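Local coordinates for protein sialidase B (Streptococcus pneumoniae serotype 4, PDB 4XJW) that cleaves terminal sialic acid residues from oligosaccharides, glycoproteins and glycolipids as a family 33 exo-alpha-sialidase, and acts as an intramolecular trans-sialidase, at residues A[59-64]-A[77-82]; A[368-373]-A[436-441]; A[35-40]-A[103-108]; A[562-567]-A[588-593]. The protein carries 1 engineered substitution. One frame throughout, in Å; residues are numbered along the deposited sequence.

Contact 1 (A[59-64]-A[77-82]). With PO4 (phosphate ion), chain D.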
loop_
_atom_site.group_PDB
_atom_site.type_symbol
_atom_site.label_atom_id
_atom_site.label_comp_id
_atom_site.label_asym_id
_atom_site.label_seq_id
_atom_site.Cartn_x
_atom_site.Cartn_y
_atom_site.Cartn_z
ATOM N N PHE A 59 -8.862 8.911 -42.535
ATOM C CA PHE A 59 -9.425 8.028 -41.508
ATOM C C PHE A 59 -8.468 7.799 -40.339
ATOM O O PHE A 59 -8.417 6.695 -39.781
ATOM C CB PHE A 59 -9.840 6.687 -42.126
ATOM C CG PHE A 59 -10.972 6.803 -43.108
ATOM C CD1 PHE A 59 -12.288 6.715 -42.677
ATOM C CD2 PHE A 59 -10.720 7.025 -44.456
ATOM C CE1 PHE A 59 -13.341 6.832 -43.577
ATOM C CE2 PHE A 59 -11.765 7.138 -45.361
ATOM C CZ PHE A 59 -13.076 7.043 -44.922
ATOM N N LYS A 60 -7.720 8.834 -39.962
ATOM C CA LYS A 60 -6.675 8.665 -38.962
ATOM C C LYS A 60 -7.232 8.373 -37.572
ATOM O O LYS A 60 -6.499 7.896 -36.711
ATOM C CB LYS A 60 -5.729 9.865 -38.925
ATOM C CG LYS A 60 -6.269 11.057 -38.176
ATOM C CD LYS A 60 -5.217 12.151 -38.109
ATOM C CE LYS A 60 -5.598 13.197 -37.078
ATOM N NZ LYS A 60 -7.041 13.531 -37.153
ATOM N N ASN A 61 -8.515 8.656 -37.351
ATOM C CA ASN A 61 -9.140 8.376 -36.059
ATOM C C ASN A 61 -9.999 7.121 -36.073
ATOM O O ASN A 61 -10.966 7.001 -35.320
ATOM C CB ASN A 61 -9.946 9.589 -35.582
ATOM C CG ASN A 61 -9.078 10.798 -35.354
ATOM O OD1 ASN A 61 -7.876 10.672 -35.099
ATOM N ND2 ASN A 61 -9.674 11.987 -35.454
ATOM N N ASN A 62 -9.647 6.186 -36.950
ATOM C CA ASN A 62 -10.316 4.906 -37.002
ATOM C C ASN A 62 -9.312 3.815 -36.683
ATOM O O ASN A 62 -8.679 3.263 -37.590
ATOM C CB ASN A 62 -10.903 4.647 -38.394
ATOM C CG ASN A 62 -12.214 5.368 -38.628
ATOM O OD1 ASN A 62 -12.449 6.458 -38.103
ATOM N ND2 ASN A 62 -13.083 4.756 -39.435
ATOM N N TYR A 63 -9.152 3.507 -35.396
ATOM C CA TYR A 63 -8.214 2.466 -34.991
ATOM C C TYR A 63 -8.449 1.959 -33.584
ATOM O O TYR A 63 -9.097 2.616 -32.765
ATOM C CB TYR A 63 -6.758 2.929 -35.117
ATOM C CG TYR A 63 -6.350 4.037 -34.171
ATOM C CD1 TYR A 63 -6.491 5.368 -34.536
ATOM C CD2 TYR A 63 -5.801 3.756 -32.921
ATOM C CE1 TYR A 63 -6.112 6.377 -33.697
ATOM C CE2 TYR A 63 -5.418 4.782 -32.064
ATOM C CZ TYR A 63 -5.577 6.090 -32.463
ATOM O OH TYR A 63 -5.208 7.124 -31.632
ATOM N N PHE A 64 -7.908 0.768 -33.347
ATOM C CA PHE A 64 -7.798 0.171 -32.030
ATOM C C PHE A 64 -6.322 0.035 -31.715
ATOM O O PHE A 64 -5.520 -0.326 -32.580
ATOM C CB PHE A 64 -8.437 -1.206 -32.027
ATOM C CG PHE A 64 -8.092 -2.033 -30.812
ATOM C CD1 PHE A 64 -8.588 -1.684 -29.565
ATOM C CD2 PHE A 64 -7.283 -3.157 -30.922
ATOM C CE1 PHE A 64 -8.288 -2.442 -28.443
ATOM C CE2 PHE A 64 -6.971 -3.922 -29.803
ATOM C CZ PHE A 64 -7.467 -3.555 -28.565
ATOM N N GLU A 77 -7.020 2.297 -26.923
ATOM C CA GLU A 77 -7.846 3.260 -27.624
ATOM C C GLU A 77 -8.770 2.474 -28.548
ATOM O O GLU A 77 -8.356 1.478 -29.146
ATOM C CB GLU A 77 -6.977 4.174 -28.468
ATOM C CG GLU A 77 -6.068 5.083 -27.706
ATOM C CD GLU A 77 -5.708 6.277 -28.546
ATOM O OE1 GLU A 77 -6.545 7.202 -28.651
ATOM O OE2 GLU A 77 -4.611 6.269 -29.134
ATOM N N ILE A 78 -10.027 2.907 -28.639
ATOM C CA ILE A 78 -10.982 2.292 -29.559
ATOM C C ILE A 78 -11.749 3.422 -30.223
ATOM O O ILE A 78 -12.547 4.106 -29.575
ATOM C CB ILE A 78 -11.932 1.301 -28.845
ATOM C CG1 ILE A 78 -11.206 0.552 -27.729
ATOM C CG2 ILE A 78 -12.505 0.305 -29.830
ATOM C CD1 ILE A 78 -12.023 0.367 -26.481
ATOM N N ARG A 79 -11.484 3.644 -31.511
ATOM C CA ARG A 79 -11.937 4.869 -32.167
ATOM C C ARG A 79 -12.550 4.609 -33.533
ATOM O O ARG A 79 -12.004 3.845 -34.332
ATOM C CB ARG A 79 -10.765 5.840 -32.327
ATOM C CG ARG A 79 -9.988 6.083 -31.042
ATOM C CD ARG A 79 -8.885 7.089 -31.246
ATOM N NE ARG A 79 -9.432 8.407 -31.537
ATOM C CZ ARG A 79 -8.709 9.480 -31.845
ATOM N NH1 ARG A 79 -7.383 9.405 -31.916
ATOM N NH2 ARG A 79 -9.321 10.632 -32.090
ATOM N N ASP A 80 -13.674 5.264 -33.800
ATOM C CA ASP A 80 -14.325 5.176 -35.105
ATOM C C ASP A 80 -15.039 6.503 -35.331
ATOM O O ASP A 80 -16.025 6.804 -34.659
ATOM C CB ASP A 80 -15.326 4.015 -35.130
ATOM C CG ASP A 80 -15.941 3.781 -36.510
ATOM O OD1 ASP A 80 -16.380 4.755 -37.153
ATOM O OD2 ASP A 80 -16.000 2.609 -36.939
ATOM N N ALA A 81 -14.528 7.297 -36.268
ATOM C CA ALA A 81 -15.030 8.649 -36.488
ATOM C C ALA A 81 -16.439 8.651 -37.061
ATOM O O ALA A 81 -17.218 9.565 -36.802
ATOM C CB ALA A 81 -14.096 9.415 -37.395
ATOM N N GLN A 82 -16.757 7.633 -37.851
ATOM C CA GLN A 82 -18.070 7.552 -38.483
ATOM C C GLN A 82 -19.151 7.126 -37.493
ATOM O O GLN A 82 -20.332 7.402 -37.697
ATOM C CB GLN A 82 -18.040 6.607 -39.684
ATOM C CG GLN A 82 -17.348 7.195 -40.917
ATOM C CD GLN A 82 -15.832 7.216 -40.794
ATOM O OE1 GLN A 82 -15.201 6.179 -40.601
ATOM N NE2 GLN A 82 -15.244 8.395 -40.909
HETATM P P PO4 D . -4.442 11.559 -31.721
HETATM O O1 PO4 D . -3.201 11.800 -32.540
HETATM O O2 PO4 D . -5.643 11.382 -32.630
HETATM O O3 PO4 D . -4.225 10.292 -30.911
HETATM O O4 PO4 D . -4.658 12.730 -30.796
HETATM O O HOH W 1 -7.780 12.893 -32.593
#
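Tyr-63 and Arg-79 lie side by side and point the same way, on one face of an antiparallel hairpin, their flat groups 71° apart. Tyr-63 OH lies in the guanidinium plane and accepts a bond from Arg-79 NH1 at 3.2 Å. The same hydroxyl donates to Glu-77 OE2 at 2.7 Å, linking arginine to carboxylate. Tyr-63 CG sits between its backbone N and carbonyl carbon (chi1 67°), which brings the hydroxyl to both partners. Glu-77 OE2 sits at the ring edge, its carboxylate almost perpendicular and met from above its plane. Asn-61 stacks its amide on one face of the guanidinium, the planes 22° apart, with CG 3.3 Å from Arg-79 NH2. Arg-79 NH1 gives a nearly straight 2.7 Å bond to phosphate O2, and NH2 reaches a water bound to that oxygen.

Beside the type I turn from Phe-59 to Asn-62, side-chain amides make the links. Asn-62 OD1 takes the backbone N-H of Ala-81 at 2.9 Å, from above its carbonyl plane. Asn-62 ND2 gives a 2.8 Å bond to Gln-82 OE1, which rests at the edge of the Phe-59 ring. Phe-64 and Ile-78 point to the other face, with Phe-64 CD1 3.9 Å from Ile-78 CG1. Strands 63-69 and 74-80 form this hairpin in the N-terminal, concanavalin-like sialidase domain.

Arg-79 NE is bonded to Asn-86, and Arg-155 also binds the phosphate. The two arginines form an anion site, filled here by an ion probably from the crystallisation liquor. Arg-79 probably lowers the cost of placing the Glu-77 carboxylate and phosphate so near each other.

Contact 2 (A[368-373]-A[436-441]); sequences DKYEVL and FKLLPP
This is a surface contact carried by one aromatic side chain, Tyr-370, which reaches from the loop before strand 372-374 to the edge strand 437-438. The Tyr-370 hydroxyl accepts the backbone N-H of Leu-438 at 3.0 Å, with an N-H...O angle of 162°. CG of Tyr-370 is anti to its carbonyl carbon (chi1 -74°), and this aims the ring at strand 437-438.

The ring lies almost parallel to that of Phe-436, at 10°, but the two are slid apart and barely overlap. Their centroids are 5.3 Å apart, and the closest carbons are Tyr-370 CD1 and Phe-436 CE1 at 3.7 Å. Strand 437-438 is the outermost strand of a mixed sheet in the BNR-repeat region, whose family is of the beta-propeller type, whereas 372-374 belongs to a separate antiparallel sheet. The contact therefore joins two sheets through a side chain, without strand pairing between them.

Leu-438 comes obliquely to the phenol end, its CG 3.7 Å from Tyr-370 CZ. Leu-333 touches both Tyr-370 and Leu-438. Phe-436 O lies at the ring edge, in plane, 3.5 Å from Tyr-370 CE1. This carbonyl is buried by the contact without a hydrogen-bond partner. Phe-436 also meets Phe-287 edge to face.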
loop_
_atom_site.group_PDB
_atom_site.type_symbol
_atom_site.label_atom_id
_atom_site.label_comp_id
_atom_site.label_asym_id
_atom_site.label_seq_id
_atom_site.Cartn_x
_atom_site.Cartn_y
_atom_site.Cartn_z
ATOM N N ASP A 368 -13.541 -4.017 27.095
ATOM C CA ASP A 368 -12.211 -4.047 26.488
ATOM C C ASP A 368 -12.246 -3.760 24.986
ATOM O O ASP A 368 -11.220 -3.435 24.389
ATOM C CB ASP A 368 -11.484 -5.365 26.768
ATOM C CG ASP A 368 -10.060 -5.377 26.202
ATOM O OD1 ASP A 368 -9.402 -4.303 26.171
ATOM O OD2 ASP A 368 -9.603 -6.459 25.769
ATOM N N LYS A 369 -13.418 -3.854 24.369
ATOM C CA LYS A 369 -13.516 -3.514 22.954
ATOM C C LYS A 369 -13.785 -2.013 22.756
ATOM O O LYS A 369 -14.023 -1.565 21.631
ATOM C CB LYS A 369 -14.589 -4.358 22.257
ATOM C CG LYS A 369 -14.460 -5.857 22.504
ATOM C CD LYS A 369 -15.341 -6.651 21.554
ATOM C CE LYS A 369 -15.714 -8.008 22.135
ATOM N NZ LYS A 369 -16.486 -8.833 21.153
ATOM N N TYR A 370 -13.720 -1.250 23.848
ATOM C CA TYR A 370 -14.045 0.181 23.845
ATOM C C TYR A 370 -15.507 0.427 23.481
ATOM O O TYR A 370 -15.870 1.481 22.957
ATOM C CB TYR A 370 -13.083 0.991 22.969
ATOM C CG TYR A 370 -11.736 1.141 23.617
ATOM C CD1 TYR A 370 -10.759 0.166 23.451
ATOM C CD2 TYR A 370 -11.451 2.232 24.430
ATOM C CE1 TYR A 370 -9.530 0.285 24.057
ATOM C CE2 TYR A 370 -10.220 2.358 25.046
ATOM C CZ TYR A 370 -9.264 1.376 24.852
ATOM O OH TYR A 370 -8.030 1.477 25.449
ATOM N N GLU A 371 -16.337 -0.566 23.784
ATOM C CA GLU A 371 -17.770 -0.493 23.542
ATOM C C GLU A 371 -18.518 -0.007 24.779
ATOM O O GLU A 371 -18.096 -0.262 25.910
ATOM C CB GLU A 371 -18.283 -1.856 23.086
ATOM C CG GLU A 371 -17.708 -2.277 21.731
ATOM C CD GLU A 371 -17.820 -3.771 21.456
ATOM O OE1 GLU A 371 -18.313 -4.514 22.330
ATOM O OE2 GLU A 371 -17.406 -4.197 20.357
ATOM N N VAL A 372 -19.622 0.702 24.558
ATOM C CA VAL A 372 -20.389 1.306 25.648
ATOM C C VAL A 372 -21.458 0.360 26.187
ATOM O O VAL A 372 -22.256 -0.192 25.424
ATOM C CB VAL A 372 -21.084 2.598 25.189
ATOM C CG1 VAL A 372 -21.851 3.229 26.347
ATOM C CG2 VAL A 372 -20.068 3.575 24.621
ATOM N N LEU A 373 -21.473 0.180 27.505
ATOM C CA LEU A 373 -22.510 -0.606 28.157
ATOM C C LEU A 373 -23.313 0.294 29.088
ATOM O O LEU A 373 -22.759 1.200 29.705
ATOM C CB LEU A 373 -21.895 -1.761 28.953
ATOM C CG LEU A 373 -21.566 -3.065 28.211
ATOM C CD1 LEU A 373 -20.504 -2.882 27.150
ATOM C CD2 LEU A 373 -21.127 -4.134 29.189
ATOM N N PHE A 436 -7.522 -4.492 21.005
ATOM C CA PHE A 436 -6.504 -3.459 21.158
ATOM C C PHE A 436 -6.650 -2.665 22.457
ATOM O O PHE A 436 -7.744 -2.551 23.011
ATOM C CB PHE A 436 -6.425 -2.538 19.919
ATOM C CG PHE A 436 -7.561 -1.545 19.794
ATOM C CD1 PHE A 436 -7.571 -0.370 20.539
ATOM C CD2 PHE A 436 -8.600 -1.775 18.900
ATOM C CE1 PHE A 436 -8.598 0.543 20.420
ATOM C CE2 PHE A 436 -9.640 -0.867 18.774
ATOM C CZ PHE A 436 -9.637 0.294 19.531
ATOM N N LYS A 437 -5.521 -2.174 22.961
ATOM C CA LYS A 437 -5.494 -1.259 24.099
ATOM C C LYS A 437 -4.827 0.038 23.678
ATOM O O LYS A 437 -3.870 0.028 22.904
ATOM C CB LYS A 437 -4.732 -1.875 25.267
ATOM C CG LYS A 437 -5.385 -3.121 25.819
ATOM C CD LYS A 437 -4.596 -3.691 26.981
ATOM C CE LYS A 437 -5.271 -4.934 27.525
ATOM N NZ LYS A 437 -5.222 -4.967 29.011
ATOM N N LEU A 438 -5.327 1.164 24.179
ATOM C CA LEU A 438 -4.673 2.440 23.900
ATOM C C LEU A 438 -3.376 2.589 24.693
ATOM O O LEU A 438 -3.314 2.227 25.862
ATOM C CB LEU A 438 -5.600 3.611 24.222
ATOM C CG LEU A 438 -6.857 3.689 23.355
ATOM C CD1 LEU A 438 -7.753 4.886 23.731
ATOM C CD2 LEU A 438 -6.518 3.718 21.871
ATOM N N LEU A 439 -2.339 3.113 24.047
ATOM C CA LEU A 439 -1.124 3.481 24.757
ATOM C C LEU A 439 -1.373 4.760 25.539
ATOM O O LEU A 439 -2.214 5.572 25.149
ATOM C CB LEU A 439 0.055 3.669 23.792
ATOM C CG LEU A 439 0.658 2.410 23.147
ATOM C CD1 LEU A 439 2.151 2.571 22.929
ATOM C CD2 LEU A 439 0.364 1.170 23.958
ATOM N N PRO A 440 -0.643 4.953 26.652
ATOM C CA PRO A 440 -0.772 6.221 27.375
ATOM C C PRO A 440 -0.235 7.383 26.544
ATOM O O PRO A 440 0.536 7.164 25.608
ATOM C CB PRO A 440 0.123 6.009 28.595
ATOM C CG PRO A 440 1.148 5.022 28.144
ATOM C CD PRO A 440 0.409 4.095 27.223
ATOM N N PRO A 441 -0.636 8.617 26.880
ATOM C CA PRO A 441 -0.024 9.783 26.237
ATOM C C PRO A 441 1.402 9.966 26.747
ATOM O O PRO A 441 1.668 9.674 27.914
ATOM C CB PRO A 441 -0.914 10.944 26.697
ATOM C CG PRO A 441 -1.506 10.478 27.975
ATOM C CD PRO A 441 -1.677 8.994 27.853
#

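Contact 3 (A[35-40]-A[103-108])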
loop_
_atom_site.group_PDB
_atom_site.type_symbol
_atom_site.label_atom_id
_atom_site.label_comp_id
_atom_site.label_asym_id
_atom_site.label_seq_id
_atom_site.Cartn_x
_atom_site.Cartn_y
_atom_site.Cartn_z
ATOM N N VAL A 35 -4.117 -11.943 -26.336
ATOM C CA VAL A 35 -3.162 -12.358 -25.319
ATOM C C VAL A 35 -1.762 -12.049 -25.815
ATOM O O VAL A 35 -1.376 -12.456 -26.915
ATOM C CB VAL A 35 -3.285 -13.855 -24.991
ATOM C CG1 VAL A 35 -2.220 -14.258 -23.990
ATOM C CG2 VAL A 35 -4.656 -14.163 -24.424
ATOM N N MET A 36 -1.010 -11.300 -25.018
ATOM C CA MET A 36 0.302 -10.821 -25.437
ATOM C C MET A 36 1.315 -11.017 -24.323
ATOM O O MET A 36 1.140 -10.493 -23.225
ATOM C CB MET A 36 0.244 -9.336 -25.778
ATOM C CG MET A 36 0.269 -9.022 -27.250
ATOM S SD MET A 36 0.589 -7.271 -27.530
ATOM C CE MET A 36 2.059 -7.075 -26.541
ATOM N N LYS A 37 2.365 -11.780 -24.598
ATOM C CA LYS A 37 3.505 -11.856 -23.694
ATOM C C LYS A 37 4.609 -10.978 -24.257
ATOM O O LYS A 37 5.074 -11.197 -25.383
ATOM C CB LYS A 37 3.962 -13.303 -23.512
ATOM C CG LYS A 37 3.051 -14.073 -22.564
ATOM C CD LYS A 37 3.299 -15.568 -22.593
ATOM C CE LYS A 37 2.491 -16.261 -21.498
ATOM N NZ LYS A 37 2.887 -15.789 -20.125
ATOM N N PHE A 38 5.010 -9.958 -23.501
ATOM C CA PHE A 38 5.944 -8.973 -24.038
ATOM C C PHE A 38 6.915 -8.428 -23.001
ATOM O O PHE A 38 6.644 -8.435 -21.791
ATOM C CB PHE A 38 5.181 -7.812 -24.694
ATOM C CG PHE A 38 4.558 -6.854 -23.707
ATOM C CD1 PHE A 38 3.302 -7.109 -23.175
ATOM C CD2 PHE A 38 5.230 -5.700 -23.319
ATOM C CE1 PHE A 38 2.728 -6.228 -22.274
ATOM C CE2 PHE A 38 4.661 -4.826 -22.413
ATOM C CZ PHE A 38 3.407 -5.095 -21.890
ATOM N N LYS A 39 8.048 -7.945 -23.494
ATOM C CA LYS A 39 9.065 -7.341 -22.658
ATOM C C LYS A 39 9.297 -5.929 -23.137
ATOM O O LYS A 39 9.253 -5.656 -24.343
ATOM C CB LYS A 39 10.379 -8.112 -22.749
ATOM C CG LYS A 39 10.273 -9.581 -22.386
ATOM C CD LYS A 39 11.583 -10.294 -22.641
ATOM C CE LYS A 39 11.518 -11.722 -22.135
ATOM N NZ LYS A 39 12.749 -12.480 -22.477
ATOM N N ALA A 40 9.539 -5.024 -22.194
ATOM C CA ALA A 40 9.889 -3.651 -22.523
ATOM C C ALA A 40 10.677 -3.065 -21.370
ATOM O O ALA A 40 10.103 -2.505 -20.435
ATOM C CB ALA A 40 8.633 -2.813 -22.784
ATOM N N ALA A 103 14.914 -8.558 -18.434
ATOM C CA ALA A 103 13.597 -8.044 -18.790
ATOM C C ALA A 103 12.498 -9.028 -18.382
ATOM O O ALA A 103 12.618 -10.243 -18.596
ATOM C CB ALA A 103 13.521 -7.750 -20.284
ATOM N N VAL A 104 11.431 -8.492 -17.789
ATOM C CA VAL A 104 10.289 -9.290 -17.351
ATOM C C VAL A 104 9.336 -9.571 -18.497
ATOM O O VAL A 104 9.026 -8.680 -19.284
ATOM C CB VAL A 104 9.518 -8.573 -16.220
ATOM C CG1 VAL A 104 8.148 -9.232 -15.965
ATOM C CG2 VAL A 104 10.355 -8.544 -14.948
ATOM N N GLU A 105 8.872 -10.813 -18.591
ATOM C CA GLU A 105 7.834 -11.143 -19.548
ATOM C C GLU A 105 6.486 -10.823 -18.936
ATOM O O GLU A 105 5.988 -11.571 -18.101
ATOM C CB GLU A 105 7.890 -12.616 -19.948
ATOM C CG GLU A 105 6.735 -12.999 -20.867
ATOM C CD GLU A 105 6.948 -14.331 -21.560
ATOM O OE1 GLU A 105 6.250 -15.301 -21.207
ATOM O OE2 GLU A 105 7.807 -14.394 -22.465
ATOM N N ASN A 106 5.912 -9.692 -19.335
ATOM C CA ASN A 106 4.566 -9.339 -18.909
ATOM C C ASN A 106 3.535 -10.116 -19.684
ATOM O O ASN A 106 3.706 -10.355 -20.882
ATOM C CB ASN A 106 4.291 -7.856 -19.135
ATOM C CG ASN A 106 5.217 -6.962 -18.346
ATOM O OD1 ASN A 106 5.008 -6.727 -17.148
ATOM N ND2 ASN A 106 6.251 -6.463 -19.006
ATOM N N THR A 107 2.465 -10.507 -19.004
ATOM C CA THR A 107 1.395 -11.251 -19.654
ATOM C C THR A 107 0.160 -10.370 -19.689
ATOM O O THR A 107 -0.448 -10.083 -18.649
ATOM C CB THR A 107 1.074 -12.574 -18.920
ATOM O OG1 THR A 107 2.263 -13.371 -18.814
ATOM C CG2 THR A 107 0.002 -13.381 -19.678
ATOM N N LEU A 108 -0.208 -9.937 -20.889
ATOM C CA LEU A 108 -1.333 -9.028 -21.059
ATOM C C LEU A 108 -2.506 -9.790 -21.675
ATOM O O LEU A 108 -2.331 -10.534 -22.627
ATOM C CB LEU A 108 -0.901 -7.838 -21.916
ATOM C CG LEU A 108 -1.952 -6.783 -22.252
ATOM C CD1 LEU A 108 -1.313 -5.406 -22.406
ATOM C CD2 LEU A 108 -2.725 -7.140 -23.531
HETATM O O HOH W 2 14.497 -11.451 -20.274
HETATM O O HOH W 3 9.650 -6.035 -19.515
#
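Phe-38 places CG between its backbone N and carbonyl carbon (chi1 75°), which swings one ring face against Asn-106. Asn-106 CB sits over that face, offset toward the rim, in a CH-pi contact 4.1 Å from the centroid. Leu-108 CB meets the same ring at its edge, 4.0 Å from Phe-38 CE1.

On the opposite face of the sheet, with Thr-107, Lys-37 runs extended until a bend at its last torsion (chi4 -62°). The bend turns NZ to Thr-107 OG1, a hydrogen bond of 2.8 Å. Glu-105 crosses the lysine chain obliquely, and its OE1 forms a longer salt bridge to Lys-37 NZ at 3.6 Å. Pro-186 O also accepts from this ammonium, and Ser-188 binds Glu-105 OE1.

Strands 32-39 and 102-113 are antiparallel neighbours in one sheet of the concanavalin-like domain. Met-36 with Leu-108 and Phe-38 with Asn-106 are hydrogen-bonded pairs, each joined by two backbone bonds. Lys-37 with Thr-107 is the non-hydrogen-bonded pair between them.

The Phe-38 face is buried against the second sheet of the domain, where it meets Leu-49 and Met-68. The Asn-106 amide has its own partners, Asn-124 through OD1 and Trp-96 O through ND2; its bond to Phe-38 O is weak.

Contact 4 (A[562-567]-A[588-593])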
loop_
_atom_site.group_PDB
_atom_site.type_symbol
_atom_site.label_atom_id
_atom_site.label_comp_id
_atom_site.label_asym_id
_atom_site.label_seq_id
_atom_site.Cartn_x
_atom_site.Cartn_y
_atom_site.Cartn_z
ATOM N N GLN A 562 24.383 -12.169 7.897
ATOM C CA GLN A 562 25.603 -12.753 7.345
ATOM C C GLN A 562 26.544 -11.650 6.892
ATOM O O GLN A 562 26.099 -10.552 6.538
ATOM C CB GLN A 562 25.276 -13.669 6.161
ATOM C CG GLN A 562 24.225 -14.743 6.469
ATOM C CD GLN A 562 24.683 -15.730 7.519
ATOM O OE1 GLN A 562 25.693 -16.411 7.344
ATOM N NE2 GLN A 562 23.945 -15.810 8.623
ATOM N N LEU A 563 27.844 -11.933 6.916
ATOM C CA LEU A 563 28.835 -10.986 6.404
ATOM C C LEU A 563 28.713 -10.898 4.898
ATOM O O LEU A 563 28.385 -11.877 4.232
ATOM C CB LEU A 563 30.260 -11.430 6.753
ATOM C CG LEU A 563 30.629 -11.614 8.222
ATOM C CD1 LEU A 563 32.115 -11.955 8.358
ATOM C CD2 LEU A 563 30.274 -10.392 9.051
ATOM N N ILE A 564 28.977 -9.707 4.369
ATOM C CA ILE A 564 29.079 -9.489 2.936
ATOM C C ILE A 564 30.436 -8.821 2.722
ATOM O O ILE A 564 30.756 -7.839 3.392
ATOM C CB ILE A 564 27.931 -8.581 2.411
ATOM C CG1 ILE A 564 26.569 -9.252 2.624
ATOM C CG2 ILE A 564 28.133 -8.258 0.930
ATOM C CD1 ILE A 564 25.365 -8.379 2.206
ATOM N N ASP A 565 31.245 -9.387 1.827
ATOM C CA ASP A 565 32.618 -8.926 1.617
ATOM C C ASP A 565 33.405 -8.900 2.931
ATOM O O ASP A 565 34.235 -8.022 3.154
ATOM C CB ASP A 565 32.642 -7.542 0.954
ATOM C CG ASP A 565 32.094 -7.561 -0.456
ATOM O OD1 ASP A 565 32.083 -8.644 -1.080
ATOM O OD2 ASP A 565 31.684 -6.482 -0.947
ATOM N N GLY A 566 33.115 -9.860 3.804
ATOM C CA GLY A 566 33.786 -9.966 5.085
ATOM C C GLY A 566 33.427 -8.886 6.086
ATOM O O GLY A 566 34.115 -8.715 7.094
ATOM N N LYS A 567 32.351 -8.147 5.814
ATOM C CA LYS A 567 31.936 -7.056 6.691
ATOM C C LYS A 567 30.468 -7.184 7.089
ATOM O O LYS A 567 29.688 -7.860 6.415
ATOM C CB LYS A 567 32.182 -5.699 6.017
ATOM C CG LYS A 567 33.608 -5.524 5.497
ATOM C CD LYS A 567 33.975 -4.061 5.310
ATOM C CE LYS A 567 34.365 -3.421 6.631
ATOM N NZ LYS A 567 34.655 -1.972 6.477
ATOM N N VAL A 588 22.924 -1.749 -0.242
ATOM C CA VAL A 588 23.681 -2.525 0.733
ATOM C C VAL A 588 24.861 -1.714 1.259
ATOM O O VAL A 588 25.691 -1.248 0.476
ATOM C CB VAL A 588 24.208 -3.833 0.119
ATOM C CG1 VAL A 588 24.980 -4.635 1.156
ATOM C CG2 VAL A 588 23.067 -4.672 -0.460
ATOM N N GLY A 589 24.919 -1.527 2.575
ATOM C CA GLY A 589 26.021 -0.808 3.195
ATOM C C GLY A 589 26.841 -1.703 4.105
ATOM O O GLY A 589 26.287 -2.525 4.841
ATOM N N LEU A 590 28.162 -1.546 4.059
ATOM C CA LEU A 590 29.053 -2.325 4.917
ATOM C C LEU A 590 29.560 -1.457 6.063
ATOM O O LEU A 590 29.938 -0.295 5.850
ATOM C CB LEU A 590 30.234 -2.861 4.113
ATOM C CG LEU A 590 29.890 -3.596 2.821
ATOM C CD1 LEU A 590 31.129 -4.196 2.185
ATOM C CD2 LEU A 590 28.843 -4.668 3.073
ATOM N N VAL A 591 29.559 -2.011 7.272
ATOM C CA VAL A 591 29.925 -1.257 8.464
ATOM C C VAL A 591 31.435 -1.240 8.684
ATOM O O VAL A 591 32.091 -2.285 8.663
ATOM C CB VAL A 591 29.228 -1.817 9.729
ATOM C CG1 VAL A 591 29.630 -1.021 10.960
ATOM C CG2 VAL A 591 27.716 -1.802 9.554
ATOM N N ASN A 592 31.967 -0.039 8.874
ATOM C CA ASN A 592 33.346 0.158 9.292
ATOM C C ASN A 592 33.397 0.032 10.813
ATOM O O ASN A 592 32.886 0.896 11.527
ATOM C CB ASN A 592 33.826 1.542 8.847
ATOM C CG ASN A 592 35.312 1.757 9.080
ATOM O OD1 ASN A 592 35.947 1.028 9.838
ATOM N ND2 ASN A 592 35.871 2.770 8.426
ATOM N N LYS A 593 34.007 -1.045 11.306
ATOM C CA LYS A 593 34.033 -1.325 12.742
ATOM C C LYS A 593 34.801 -0.275 13.550
ATOM O O LYS A 593 34.683 -0.212 14.772
ATOM C CB LYS A 593 34.605 -2.717 13.008
ATOM C CG LYS A 593 33.829 -3.844 12.347
ATOM C CD LYS A 593 32.398 -3.936 12.876
ATOM C CE LYS A 593 32.362 -4.418 14.318
ATOM N NZ LYS A 593 30.964 -4.627 14.811
#
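Ile-564 to Lys-567 form a type I' turn that packs against strand 584-592. The turn is closed by two backbone bonds: Ile-564 N to Lys-567 O at 2.8 Å and Lys-567 N to Ile-564 O at 2.9 Å. Asp-565 and Gly-566 both take positive phi, as this turn type requires. The nearest CA atoms across the contact are those of Lys-567 and Leu-590, 5.8 Å apart.

Leu-590 is the centre of the packing and points at the turn. Its CD2 touches Ile-564 O at 3.7 Å, and its CD1 meets Asp-565 CB at 3.9 Å. Lys-567 crosses Leu-590 at about a right angle, their CB atoms 3.9 Å apart. The lysine chain bends at chi3 (80°), bringing CE 3.3 Å from Val-591 O. At the other end Ile-564 CD1 meets Val-588 CG1 at 3.9 Å. Ile-654 and Leu-657 of the C-terminal helix touch Ile-564 and Val-588 respectively.

The turn lies in the loop that connects strands 556-559 and 569-575 of a four-stranded antiparallel sheet, consistent with a propeller blade of the sialidase. Asp-565 OD2 is held by Tyr-602 and by a salt bridge to Lys-601. The contact itself is mainly apolar, while these polar partners tie the turn to strand 597-605.

Overall arrangement
Contacts 1 and 3 both lie in the N-terminal sialidase domain, in its two different sheets. Contact 1 is nested in the chain loop closed by contact 3; their centres are 26 Å apart and their nearest atoms about 8 Å. Contacts 2 and 4 belong to the rest of the chain, with centres 45 Å apart. Contact 2 is on the opposite side of the chain's centre from contacts 1 and 3, its centre 60 Å from that of contact 1. Contacts 3 and 4 approach to about 20 Å between nearest atoms. None includes an annotated catalytic or substrate-binding residue. In contact 4, the Ile-564 side chain is about 13 Å from the bound Optactin.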